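Local coordinates for protein enterochelin esterase (Salmonella enterica subsp. enterica serovar Typhimurium, PDB 3MGA) that probably hydrolyses the ester bonds of ferric enterobactin, acting as an esterase with a domain of the alpha/beta-hydrolase family, at residues E215-W220 with C387-L392; P221-L226 with R230-A235; A298-P303 with R341-V346. One frame throughout, in Å; residues are numbered along the deposited sequence. Where two conformers were deposited one is given.

Interaction 1. Residues E215-W220 with C387-L392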
loop_
_atom_site.group_PDB
_atom_site.type_symbol
_atom_site.label_atom_id
_atom_site.label_comp_id
_atom_site.label_asym_id
_atom_site.label_seq_id
_atom_site.Cartn_x
_atom_site.Cartn_y
_atom_site.Cartn_z
ATOM N N GLU A 215 8.138 -7.523 -7.570
ATOM C CA GLU A 215 9.045 -8.343 -6.755
ATOM C C GLU A 215 8.578 -8.640 -5.314
ATOM O O GLU A 215 8.450 -9.810 -4.935
ATOM C CB GLU A 215 10.446 -7.705 -6.748
ATOM C CG GLU A 215 11.029 -7.539 -8.176
ATOM C CD GLU A 215 12.442 -6.943 -8.223
ATOM O OE1 GLU A 215 12.915 -6.384 -7.203
ATOM O OE2 GLU A 215 13.073 -7.026 -9.305
ATOM N N ASN A 216 8.337 -7.604 -4.513
ATOM C CA ASN A 216 7.922 -7.809 -3.112
ATOM C C ASN A 216 6.558 -8.478 -2.964
ATOM O O ASN A 216 6.363 -9.349 -2.120
ATOM C CB ASN A 216 7.890 -6.489 -2.346
ATOM C CG ASN A 216 9.191 -5.732 -2.436
ATOM O OD1 ASN A 216 9.683 -5.473 -3.524
ATOM N ND2 ASN A 216 9.731 -5.331 -1.292
HETATM N N MSE A 217 5.626 -8.089 -3.815
HETATM C CA MSE A 217 4.285 -8.625 -3.754
HETATM C C MSE A 217 3.771 -8.719 -5.191
HETATM O O MSE A 217 2.974 -7.889 -5.628
HETATM C CB MSE A 217 3.482 -7.686 -2.860
HETATM C CG MSE A 217 2.095 -8.092 -2.512
HETATM SE SE MSE A 217 1.529 -7.000 -0.992
HETATM C CE MSE A 217 2.639 -7.809 0.366
ATOM N N PRO A 218 4.253 -9.736 -5.940
ATOM C CA PRO A 218 3.902 -9.938 -7.367
ATOM C C PRO A 218 2.415 -9.937 -7.669
ATOM O O PRO A 218 1.667 -10.756 -7.145
ATOM C CB PRO A 218 4.547 -11.292 -7.714
ATOM C CG PRO A 218 5.648 -11.451 -6.717
ATOM C CD PRO A 218 5.108 -10.834 -5.448
ATOM N N VAL A 219 2.013 -9.012 -8.533
ATOM C CA VAL A 219 0.616 -8.825 -8.895
ATOM C C VAL A 219 0.117 -9.748 -10.023
ATOM O O VAL A 219 -1.088 -9.875 -10.223
ATOM C CB VAL A 219 0.402 -7.348 -9.311
ATOM C CG1 VAL A 219 1.060 -7.073 -10.663
ATOM C CG2 VAL A 219 -1.062 -6.991 -9.353
ATOM N N TRP A 220 1.028 -10.437 -10.712
ATOM C CA TRP A 220 0.636 -11.269 -11.875
ATOM C C TRP A 220 -0.417 -12.354 -11.560
ATOM O O TRP A 220 -1.465 -12.410 -12.212
ATOM C CB TRP A 220 1.840 -11.968 -12.519
ATOM C CG TRP A 220 3.177 -11.289 -12.402
ATOM C CD1 TRP A 220 4.278 -11.793 -11.782
ATOM C CD2 TRP A 220 3.552 -9.995 -12.893
ATOM N NE1 TRP A 220 5.319 -10.910 -11.874
ATOM C CE2 TRP A 220 4.902 -9.797 -12.551
ATOM C CE3 TRP A 220 2.885 -8.991 -13.595
ATOM C CZ2 TRP A 220 5.597 -8.640 -12.892
ATOM C CZ3 TRP A 220 3.581 -7.837 -13.930
ATOM C CH2 TRP A 220 4.915 -7.673 -13.576
ATOM N N CYS A 387 -3.105 -4.067 2.476
ATOM C CA CYS A 387 -4.464 -3.619 2.166
ATOM C C CYS A 387 -4.532 -3.129 0.736
ATOM O O CYS A 387 -5.481 -3.451 0.001
ATOM C CB CYS A 387 -4.914 -2.479 3.091
ATOM S SG CYS A 387 -4.927 -2.868 4.849
ATOM N N TRP A 388 -3.531 -2.343 0.329
ATOM C CA TRP A 388 -3.530 -1.792 -1.026
ATOM C C TRP A 388 -3.591 -2.866 -2.094
ATOM O O TRP A 388 -4.226 -2.667 -3.117
ATOM C CB TRP A 388 -2.314 -0.903 -1.333
ATOM C CG TRP A 388 -2.042 0.232 -0.401
ATOM C CD1 TRP A 388 -2.953 0.990 0.256
ATOM C CD2 TRP A 388 -0.765 0.838 -0.153
ATOM N NE1 TRP A 388 -2.320 1.982 0.974
ATOM C CE2 TRP A 388 -0.976 1.916 0.723
ATOM C CE3 TRP A 388 0.545 0.548 -0.562
ATOM C CZ2 TRP A 388 0.074 2.705 1.207
ATOM C CZ3 TRP A 388 1.591 1.337 -0.074
ATOM C CH2 TRP A 388 1.347 2.398 0.792
ATOM N N ARG A 389 -2.944 -4.006 -1.875
ATOM C CA ARG A 389 -2.944 -5.048 -2.911
ATOM C C ARG A 389 -4.367 -5.420 -3.321
ATOM O O ARG A 389 -4.630 -5.661 -4.496
ATOM C CB ARG A 389 -2.189 -6.310 -2.475
ATOM C CG ARG A 389 -2.990 -7.273 -1.602
ATOM C CD ARG A 389 -2.167 -8.467 -1.226
ATOM N NE ARG A 389 -2.960 -9.488 -0.549
ATOM C CZ ARG A 389 -2.497 -10.687 -0.204
ATOM N NH1 ARG A 389 -3.294 -11.557 0.400
ATOM N NH2 ARG A 389 -1.242 -11.023 -0.466
ATOM N N GLY A 390 -5.278 -5.462 -2.349
ATOM C CA GLY A 390 -6.675 -5.810 -2.616
ATOM C C GLY A 390 -7.431 -4.675 -3.272
ATOM O O GLY A 390 -8.285 -4.892 -4.124
ATOM N N GLY A 391 -7.127 -3.452 -2.861
ATOM C CA GLY A 391 -7.790 -2.281 -3.427
ATOM C C GLY A 391 -7.312 -2.029 -4.838
ATOM O O GLY A 391 -8.002 -1.392 -5.642
ATOM N N LEU A 392 -6.123 -2.536 -5.141
ATOM C CA LEU A 392 -5.549 -2.364 -6.456
ATOM C C LEU A 392 -6.419 -3.156 -7.444
ATOM O O LEU A 392 -6.850 -2.625 -8.463
ATOM C CB LEU A 392 -4.105 -2.878 -6.487
ATOM C CG LEU A 392 -3.124 -2.221 -7.466
ATOM C CD1 LEU A 392 -1.857 -3.099 -7.577
ATOM C CD2 LEU A 392 -3.715 -1.989 -8.833
#

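Interaction 2. Residues P221-L226 with R230-A235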
loop_
_atom_site.group_PDB
_atom_site.type_symbol
_atom_site.label_atom_id
_atom_site.label_comp_id
_atom_site.label_asym_id
_atom_site.label_seq_id
_atom_site.Cartn_x
_atom_site.Cartn_y
_atom_site.Cartn_z
ATOM N N PRO A 221 -0.136 -13.232 -10.571
ATOM C CA PRO A 221 -1.104 -14.288 -10.280
ATOM C C PRO A 221 -2.515 -13.778 -10.008
ATOM O O PRO A 221 -3.483 -14.380 -10.485
ATOM C CB PRO A 221 -0.518 -14.978 -9.042
ATOM C CG PRO A 221 0.944 -14.671 -9.094
ATOM C CD PRO A 221 1.036 -13.302 -9.679
ATOM N N ALA A 222 -2.626 -12.676 -9.264
ATOM C CA ALA A 222 -3.930 -12.087 -8.932
ATOM C C ALA A 222 -4.627 -11.536 -10.167
ATOM O O ALA A 222 -5.843 -11.675 -10.314
ATOM C CB ALA A 222 -3.778 -10.997 -7.891
ATOM N N LEU A 223 -3.857 -10.906 -11.050
ATOM C CA LEU A 223 -4.411 -10.338 -12.284
ATOM C C LEU A 223 -4.889 -11.428 -13.242
ATOM O O LEU A 223 -5.972 -11.327 -13.817
ATOM C CB LEU A 223 -3.378 -9.459 -12.980
ATOM C CG LEU A 223 -2.960 -8.197 -12.236
ATOM C CD1 LEU A 223 -1.804 -7.521 -12.966
ATOM C CD2 LEU A 223 -4.141 -7.255 -12.085
ATOM N N ALA A 224 -4.076 -12.461 -13.418
ATOM C CA ALA A 224 -4.432 -13.566 -14.309
ATOM C C ALA A 224 -5.669 -14.294 -13.780
ATOM O O ALA A 224 -6.537 -14.702 -14.554
ATOM C CB ALA A 224 -3.252 -14.539 -14.475
ATOM N N SER A 225 -5.754 -14.444 -12.463
ATOM C CA SER A 225 -6.900 -15.104 -11.848
ATOM C C SER A 225 -8.191 -14.336 -12.140
ATOM O O SER A 225 -9.187 -14.925 -12.520
ATOM C CB SER A 225 -6.701 -15.232 -10.340
ATOM O OG SER A 225 -7.812 -15.876 -9.745
ATOM N N LEU A 226 -8.167 -13.020 -11.958
ATOM C CA LEU A 226 -9.344 -12.189 -12.227
ATOM C C LEU A 226 -9.716 -12.189 -13.709
ATOM O O LEU A 226 -10.898 -12.147 -14.063
ATOM C CB LEU A 226 -9.144 -10.774 -11.703
ATOM C CG LEU A 226 -9.129 -10.724 -10.177
ATOM C CD1 LEU A 226 -8.838 -9.308 -9.672
ATOM C CD2 LEU A 226 -10.447 -11.243 -9.619
ATOM N N ARG A 230 -13.205 -13.774 -15.725
ATOM C CA ARG A 230 -13.917 -12.812 -16.571
ATOM C C ARG A 230 -14.327 -11.576 -15.770
ATOM O O ARG A 230 -15.266 -10.867 -16.134
ATOM C CB ARG A 230 -15.096 -13.470 -17.314
ATOM C CG ARG A 230 -14.663 -14.744 -18.056
ATOM C CD ARG A 230 -15.737 -15.378 -18.946
ATOM N NE ARG A 230 -15.932 -14.660 -20.213
ATOM C CZ ARG A 230 -16.835 -13.701 -20.433
ATOM N NH1 ARG A 230 -16.902 -13.135 -21.634
ATOM N NH2 ARG A 230 -17.672 -13.300 -19.474
ATOM N N LEU A 231 -13.588 -11.317 -14.687
ATOM C CA LEU A 231 -13.837 -10.166 -13.826
ATOM C C LEU A 231 -12.935 -8.976 -14.202
ATOM O O LEU A 231 -13.066 -7.891 -13.650
ATOM C CB LEU A 231 -13.698 -10.554 -12.353
ATOM C CG LEU A 231 -14.783 -11.522 -11.845
ATOM C CD1 LEU A 231 -14.533 -11.910 -10.401
ATOM C CD2 LEU A 231 -16.205 -10.932 -11.994
ATOM N N LEU A 232 -12.012 -9.204 -15.129
ATOM C CA LEU A 232 -11.147 -8.155 -15.678
ATOM C C LEU A 232 -11.001 -8.485 -17.158
ATOM O O LEU A 232 -11.034 -9.649 -17.540
ATOM C CB LEU A 232 -9.758 -8.098 -15.029
ATOM C CG LEU A 232 -9.535 -7.589 -13.603
ATOM C CD1 LEU A 232 -8.071 -7.789 -13.225
ATOM C CD2 LEU A 232 -9.924 -6.117 -13.416
ATOM N N PRO A 233 -10.851 -7.464 -17.999
ATOM C CA PRO A 233 -10.690 -7.718 -19.416
ATOM C C PRO A 233 -9.237 -8.034 -19.733
ATOM O O PRO A 233 -8.353 -7.713 -18.932
ATOM C CB PRO A 233 -11.061 -6.377 -20.034
ATOM C CG PRO A 233 -10.560 -5.374 -19.030
ATOM C CD PRO A 233 -10.758 -6.027 -17.678
ATOM N N GLY A 234 -8.982 -8.675 -20.870
ATOM C CA GLY A 234 -7.608 -8.933 -21.271
ATOM C C GLY A 234 -6.980 -7.558 -21.407
ATOM O O GLY A 234 -7.503 -6.712 -22.121
ATOM N N ALA A 235 -5.871 -7.326 -20.720
ATOM C CA ALA A 235 -5.238 -6.013 -20.724
ATOM C C ALA A 235 -3.741 -6.073 -20.892
ATOM O O ALA A 235 -3.170 -7.136 -21.069
ATOM C CB ALA A 235 -5.574 -5.284 -19.411
#

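Interaction 3. Residues A298-P303 with R341-V346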
loop_
_atom_site.group_PDB
_atom_site.type_symbol
_atom_site.label_atom_id
_atom_site.label_comp_id
_atom_site.label_asym_id
_atom_site.label_seq_id
_atom_site.Cartn_x
_atom_site.Cartn_y
_atom_site.Cartn_z
ATOM N N ALA A 298 -1.753 13.099 -13.011
ATOM C CA ALA A 298 -1.680 12.684 -14.417
ATOM C C ALA A 298 -3.048 12.802 -15.085
ATOM O O ALA A 298 -3.171 13.382 -16.152
ATOM C CB ALA A 298 -1.167 11.253 -14.529
ATOM N N GLY A 299 -4.069 12.237 -14.450
ATOM C CA GLY A 299 -5.428 12.297 -14.973
ATOM C C GLY A 299 -5.947 13.718 -15.087
ATOM O O GLY A 299 -6.667 14.052 -16.038
ATOM N N LEU A 300 -5.593 14.550 -14.109
ATOM C CA LEU A 300 -6.004 15.950 -14.099
ATOM C C LEU A 300 -5.330 16.774 -15.201
ATOM O O LEU A 300 -5.976 17.625 -15.802
ATOM C CB LEU A 300 -5.722 16.594 -12.736
ATOM C CG LEU A 300 -6.574 16.137 -11.547
ATOM C CD1 LEU A 300 -6.055 16.757 -10.257
ATOM C CD2 LEU A 300 -8.046 16.493 -11.759
ATOM N N ASN A 301 -4.048 16.522 -15.472
ATOM C CA ASN A 301 -3.325 17.284 -16.501
ATOM C C ASN A 301 -3.393 16.716 -17.924
ATOM O O ASN A 301 -3.335 17.483 -18.892
ATOM C CB ASN A 301 -1.860 17.525 -16.105
ATOM C CG ASN A 301 -1.721 18.415 -14.877
ATOM O OD1 ASN A 301 -1.413 19.606 -14.994
ATOM N ND2 ASN A 301 -2.008 17.862 -13.703
ATOM N N TRP A 302 -3.521 15.397 -18.059
ATOM C CA TRP A 302 -3.599 14.764 -19.383
ATOM C C TRP A 302 -4.770 13.779 -19.447
ATOM O O TRP A 302 -4.572 12.567 -19.615
ATOM C CB TRP A 302 -2.280 14.066 -19.711
ATOM C CG TRP A 302 -1.128 15.003 -19.707
ATOM C CD1 TRP A 302 -0.729 15.813 -20.733
ATOM C CD2 TRP A 302 -0.227 15.252 -18.624
ATOM N NE1 TRP A 302 0.365 16.548 -20.355
ATOM C CE2 TRP A 302 0.697 16.223 -19.066
ATOM C CE3 TRP A 302 -0.110 14.749 -17.325
ATOM C CZ2 TRP A 302 1.722 16.703 -18.256
ATOM C CZ3 TRP A 302 0.905 15.221 -16.520
ATOM C CH2 TRP A 302 1.812 16.193 -16.989
ATOM N N PRO A 303 -6.008 14.305 -19.328
ATOM C CA PRO A 303 -7.201 13.452 -19.337
ATOM C C PRO A 303 -7.472 12.818 -20.696
ATOM O O PRO A 303 -8.235 11.860 -20.786
ATOM C CB PRO A 303 -8.325 14.415 -18.944
ATOM C CG PRO A 303 -7.845 15.762 -19.375
ATOM C CD PRO A 303 -6.345 15.741 -19.288
ATOM N N ARG A 341 -12.686 16.165 -15.590
ATOM C CA ARG A 341 -13.799 16.143 -16.535
ATOM C C ARG A 341 -13.693 14.924 -17.445
ATOM O O ARG A 341 -12.795 14.833 -18.282
ATOM C CB ARG A 341 -13.821 17.435 -17.352
ATOM C CG ARG A 341 -14.998 17.554 -18.310
ATOM C CD ARG A 341 -15.060 18.943 -18.926
ATOM N NE ARG A 341 -15.275 19.978 -17.914
ATOM C CZ ARG A 341 -15.314 21.286 -18.166
ATOM N NH1 ARG A 341 -15.516 22.144 -17.172
ATOM N NH2 ARG A 341 -15.150 21.741 -19.405
ATOM N N GLY A 342 -14.622 13.987 -17.268
ATOM C CA GLY A 342 -14.641 12.756 -18.047
ATOM C C GLY A 342 -13.815 11.662 -17.390
ATOM O O GLY A 342 -13.769 10.535 -17.881
ATOM N N LEU A 343 -13.169 11.994 -16.273
ATOM C CA LEU A 343 -12.340 11.044 -15.551
ATOM C C LEU A 343 -13.163 10.147 -14.651
ATOM O O LEU A 343 -14.194 10.559 -14.129
ATOM C CB LEU A 343 -11.316 11.762 -14.661
ATOM C CG LEU A 343 -10.260 12.677 -15.281
ATOM C CD1 LEU A 343 -9.377 13.259 -14.169
ATOM C CD2 LEU A 343 -9.424 11.928 -16.293
ATOM N N ARG A 344 -12.707 8.910 -14.490
ATOM C CA ARG A 344 -13.347 7.975 -13.580
ATOM C C ARG A 344 -12.276 7.879 -12.490
ATOM O O ARG A 344 -11.122 7.597 -12.785
ATOM C CB ARG A 344 -13.638 6.620 -14.227
ATOM C CG ARG A 344 -13.895 6.681 -15.739
ATOM C CD ARG A 344 -14.818 5.576 -16.299
ATOM N NE ARG A 344 -15.034 4.419 -15.417
ATOM C CZ ARG A 344 -16.196 4.163 -14.798
ATOM N NH1 ARG A 344 -17.264 4.945 -14.998
ATOM N NH2 ARG A 344 -16.319 3.104 -14.008
ATOM N N ILE A 345 -12.635 8.155 -11.244
ATOM C CA ILE A 345 -11.642 8.163 -10.179
ATOM C C ILE A 345 -12.009 7.298 -8.986
ATOM O O ILE A 345 -13.114 7.397 -8.458
ATOM C CB ILE A 345 -11.412 9.610 -9.662
ATOM C CG1 ILE A 345 -11.111 10.564 -10.823
ATOM C CG2 ILE A 345 -10.301 9.646 -8.664
ATOM C CD1 ILE A 345 -10.899 11.992 -10.393
ATOM N N VAL A 346 -11.085 6.417 -8.610
ATOM C CA VAL A 346 -11.234 5.584 -7.436
ATOM C C VAL A 346 -10.316 6.258 -6.422
ATOM O O VAL A 346 -9.119 6.430 -6.665
ATOM C CB VAL A 346 -10.799 4.133 -7.666
ATOM C CG1 VAL A 346 -10.733 3.381 -6.326
ATOM C CG2 VAL A 346 -11.738 3.436 -8.640
#

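Interaction 1. Residues E215-W220 with C387-L392
Val219 and Arg389 mark the closest approach of the two backbones, with their CA atoms 7.9 Å apart. Such spacing leaves the junction to side chains. Residues 217-219 belong to the link between helix 210-216 and helix 220-228, whereas 387-392 lies near the start of helix 385-399. Met217, a selenomethionine modelled in two conformers, reaches across with CG anti to its backbone N (chi1 -174°); the bend at chi3 turns CE aside, so that SE leads. This SE lies 4.0 Å from Arg389 CD and 4.1 Å from Arg389 CB, the two side chains crossing at about a right angle. As these distances belong to one of the two conformers, the detail is tentative. Arg389 starts with CG between its backbone N and carbonyl carbon (chi1 82°), then runs extended, presenting its methylenes to the selenium. A second, separate touch joins methyl groups: Val219 CG2 is 4.4 Å from Leu392 CD1. Trp163 and Trp213 add to the apolar surroundings, and Gln160 accepts a hydrogen bond from Arg389 NE. Leu392 sits close to a sequence consistent with a nucleophile elbow, though it makes no contact with it. No hydrogen bond spans the segments, and only 127 Å² is buried between them. The chemistry therefore implies cohesion by dispersion, in which the arginine contributes its aliphatic stem while its NE is bonded to Gln160.

Interaction 2. Residues P221-L226 with R230-A235
Leu226 and Leu231 are joined by the 6→1 bond of a Schellman motif, which ends helix 220-228 and turns the chain toward strand 236-240. The evidence is the positive phi of Arg230 (72°), the first residue off the helix, together with the bond from Leu231 N to Leu226 O, 2.9 Å long. Its donor stands almost straight ahead of the carbonyl, with a C=O...N angle of 165°. Leu232 N, 3.3 Å from the same Leu226 O, adds a weak, bent bond with an N-H...O angle of 124°, so two backbone donors share one oxygen.

Packing is tight on the inner side. The side chain of Leu232 points back at the helix, and its CD1 sits 3.5 Å from Leu226 CB and 3.9 Å from Leu226 CD1. Leu223, one helical turn earlier, meets the same methyl from a different direction, with CD2 4.1 Å from Leu232 CD1. Leu396 of helix 385-399 and Tyr237 of strand 236-240 pack against both Leu223 and Leu232, joining the leucine cluster to that helix and that strand.

The outer side is looser. Arg230 points away from the helix and is solvent-exposed, while Leu231 is only partly covered. Leu231 still makes a peripheral methyl contact, its CD1 lying 4.2 Å from Leu226 CD2.

Interaction 3. Residues A298-P303 with R341-V346
Leu343 fits its branched end against Gly299, Leu300 and Pro303, where the C-terminal end of helix 290-301 meets the lead-in to strand 344-350 of the alpha/beta-hydrolase domain. The strand lies within the central sheet between strands 308-312 and 373-379, and backbone bonds from Arg344 to Val309 and from Ile345 to Ser373 fix it there.

Methyl-to-apolar contacts come from both branches of the leucine. CD1 of Leu343 is 4.2 Å from Leu300 CD2, whose chain begins by pointing away but returns at its tip, and CD2 of Leu343 is 3.8 Å from Pro303 CB. The first torsion of Leu343 (chi1 -62°) sets CG anti to the carbonyl carbon, which places both methyls against the helix end.

Contacts with the helix backbone are closer. Gly299 has no side chain on the flank that faces Leu343, so the leucine can come up to the main chain itself. Hydrogen bonds across the segments are absent. At the end of the helix Trp302 N donates to Ala298 O at 2.8 Å, but the next such bond cannot form, because Pro303 lacks an N-H to offer Gly299 O. That oxygen instead faces the leucine fork, 3.4 Å from Leu343 CD1 and 3.5 Å from Leu343 CD2.

How the interactions relate
Followed from the N terminus, the chain first passes 215-220, where interaction 1 opens, and continues directly into 221-226. Interaction 2 closes almost at once, at 230-235, as a short local return between helix 220-228 and strand 236-240. Interaction 3 opens later at 298-303 and closes at 341-346, tying the end of helix 290-301 to the lead-in of strand 344-350. Only at 387-392 does interaction 1 close, so its long loop encloses the other two, which follow one another in series; none cross. Helix 385-399 relates the first pair spatially, since it supplies one side of interaction 1 and also packs on leucines of interaction 2. Their centres are 13 Å apart, whereas interaction 3 is centred about 23 Å from each.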